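PDB 1L1L: ribonucleoside triphosphate reductase from Lactobacillus leichmannii, which catalyses the adenosylcobalamin-dependent reduction of ribonucleoside triphosphates to 2'-deoxyribonucleoside triphosphates, as a monomeric, allosterically regulated class II ribonucleotide reductase. Local coordinates for residues I428-G433 against L482-N487. Sequence-based numbering, arbitrary orientation.
Sequences IAEEQG and LTRLGN
Between E430 and R484, the closest pair of the two backbones, the CA atoms stand 10.8 Å apart, so the ends of helices 426-431 and 477-485 meet here through long side chains, not backbone. The link is a surface salt bridge within the alpha/beta-barrel enzyme; each helix follows a strand, 421-424 or 471-474, and those two strands are parallel neighbours in one sheet. Glutamate and arginine suit such a gap, since both carry their charge at the end of a flexible chain. E430 places CG anti to its own carbonyl carbon (chi1 -69°) and stays extended beyond it, while R484 runs straight from CG to NE; the two chains meet nearly at right angles. Their flat groups are turned 69° apart, and OE1 of E430 sits over one face of the guanidinium. This is therefore not the coplanar, two-pronged pairing of a carboxylate with an arginine, and the attraction is probably mostly electrostatic. L436 of helix 436-450 touches both side chains, and M517 of helix 512-536 packs on R484. A weak hydrogen bond from NE1 of W480 to OE2 of E430 adds a looser link to helix 477-485. Beyond Q432, the first residue to leave helical angles, G433 is the C' residue of a Schellman motif; G486 breaks the second helix. Both have positive phi, easy for glycine, and at G486 a CB would jam against O of L485. In the salt bridge OE1 of E430 lies 2.5 Å from NH1 of R484, unusually short, so the exact separation is doubtful.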
loop_
_atom_site.group_PDB
_atom_site.type_symbol
_atom_site.label_atom_id
_atom_site.label_comp_id
_atom_site.label_asym_id
_atom_site.label_seq_id
_atom_site.Cartn_x
_atom_site.Cartn_y
_atom_site.Cartn_z
ATOM N N ILE A 428 19.429 2.569 -11.766
ATOM C CA ILE A 428 19.656 3.970 -11.448
ATOM C C ILE A 428 20.720 4.187 -10.370
ATOM O O ILE A 428 21.551 5.096 -10.477
ATOM C CB ILE A 428 18.340 4.649 -11.028
ATOM C CG1 ILE A 428 17.328 4.549 -12.179
ATOM C CG2 ILE A 428 18.593 6.102 -10.666
ATOM C CD1 ILE A 428 15.963 5.082 -11.843
ATOM N N ALA A 429 20.710 3.364 -9.331
ATOM C CA ALA A 429 21.703 3.509 -8.273
ATOM C C ALA A 429 23.106 3.353 -8.870
ATOM O O ALA A 429 24.008 4.126 -8.565
ATOM C CB ALA A 429 21.473 2.469 -7.189
ATOM N N GLU A 430 23.269 2.354 -9.732
ATOM C CA GLU A 430 24.546 2.081 -10.387
ATOM C C GLU A 430 24.983 3.239 -11.281
ATOM O O GLU A 430 26.151 3.629 -11.271
ATOM C CB GLU A 430 24.445 0.801 -11.222
ATOM C CG GLU A 430 24.308 -0.469 -10.399
ATOM C CD GLU A 430 24.256 -1.715 -11.256
ATOM O OE1 GLU A 430 24.626 -2.793 -10.745
ATOM O OE2 GLU A 430 23.839 -1.627 -12.433
ATOM N N GLU A 431 24.042 3.776 -12.053
ATOM C CA GLU A 431 24.322 4.896 -12.947
ATOM C C GLU A 431 24.662 6.161 -12.148
ATOM O O GLU A 431 25.316 7.072 -12.665
ATOM C CB GLU A 431 23.119 5.142 -13.871
ATOM C CG GLU A 431 22.794 3.947 -14.771
ATOM C CD GLU A 431 21.507 4.119 -15.565
ATOM O OE1 GLU A 431 20.464 4.438 -14.951
ATOM O OE2 GLU A 431 21.537 3.925 -16.803
ATOM N N GLN A 432 24.227 6.212 -10.889
ATOM C CA GLN A 432 24.515 7.352 -10.016
ATOM C C GLN A 432 25.825 7.133 -9.259
ATOM O O GLN A 432 26.118 7.835 -8.290
ATOM C CB GLN A 432 23.382 7.579 -9.014
ATOM C CG GLN A 432 22.134 8.195 -9.634
ATOM C CD GLN A 432 22.321 9.659 -9.961
ATOM O OE1 GLN A 432 23.311 10.040 -10.577
ATOM N NE2 GLN A 432 21.370 10.488 -9.550
ATOM N N GLY A 433 26.588 6.134 -9.696
ATOM C CA GLY A 433 27.878 5.850 -9.088
ATOM C C GLY A 433 27.885 5.138 -7.750
ATOM O O GLY A 433 28.870 5.208 -7.007
ATOM N N LEU A 482 17.488 -6.253 -18.407
ATOM C CA LEU A 482 17.601 -6.151 -19.858
ATOM C C LEU A 482 18.905 -5.464 -20.242
ATOM O O LEU A 482 19.603 -5.880 -21.172
ATOM C CB LEU A 482 16.418 -5.368 -20.432
ATOM C CG LEU A 482 16.383 -5.189 -21.957
ATOM C CD1 LEU A 482 16.357 -6.550 -22.637
ATOM C CD2 LEU A 482 15.153 -4.375 -22.349
ATOM N N THR A 483 19.226 -4.409 -19.508
ATOM C CA THR A 483 20.431 -3.643 -19.754
ATOM C C THR A 483 21.648 -4.489 -19.427
ATOM O O THR A 483 22.456 -4.809 -20.300
ATOM C CB THR A 483 20.446 -2.377 -18.881
ATOM O OG1 THR A 483 19.294 -1.584 -19.192
ATOM C CG2 THR A 483 21.708 -1.547 -19.133
ATOM N N ARG A 484 21.745 -4.877 -18.161
ATOM C CA ARG A 484 22.869 -5.656 -17.673
ATOM C C ARG A 484 23.033 -7.069 -18.243
ATOM O O ARG A 484 24.133 -7.620 -18.213
ATOM C CB ARG A 484 22.805 -5.705 -16.149
ATOM C CG ARG A 484 24.157 -5.786 -15.490
ATOM C CD ARG A 484 24.072 -5.400 -14.026
ATOM N NE ARG A 484 25.361 -5.542 -13.351
ATOM C CZ ARG A 484 25.530 -5.439 -12.036
ATOM N NH1 ARG A 484 24.489 -5.191 -11.253
ATOM N NH2 ARG A 484 26.733 -5.605 -11.503
ATOM N N LEU A 485 21.964 -7.654 -18.775
ATOM C CA LEU A 485 22.047 -9.008 -19.324
ATOM C C LEU A 485 21.889 -9.066 -20.842
ATOM O O LEU A 485 22.389 -9.986 -21.497
ATOM C CB LEU A 485 20.977 -9.907 -18.693
ATOM C CG LEU A 485 20.977 -10.177 -17.187
ATOM C CD1 LEU A 485 19.755 -11.026 -16.839
ATOM C CD2 LEU A 485 22.252 -10.890 -16.776
ATOM N N GLY A 486 21.184 -8.086 -21.397
ATOM C CA GLY A 486 20.953 -8.064 -22.825
ATOM C C GLY A 486 19.691 -8.823 -23.177
ATOM O O GLY A 486 19.207 -8.751 -24.305
ATOM N N ASN A 487 19.149 -9.554 -22.205
ATOM C CA ASN A 487 17.935 -10.335 -22.421
ATOM C C ASN A 487 17.125 -10.442 -21.131
ATOM O O ASN A 487 17.552 -9.975 -20.081
ATOM C CB ASN A 487 18.295 -11.742 -22.906
ATOM C CG ASN A 487 19.251 -12.453 -21.964
ATOM O OD1 ASN A 487 20.434 -12.115 -21.891
ATOM N ND2 ASN A 487 18.740 -13.433 -21.225
#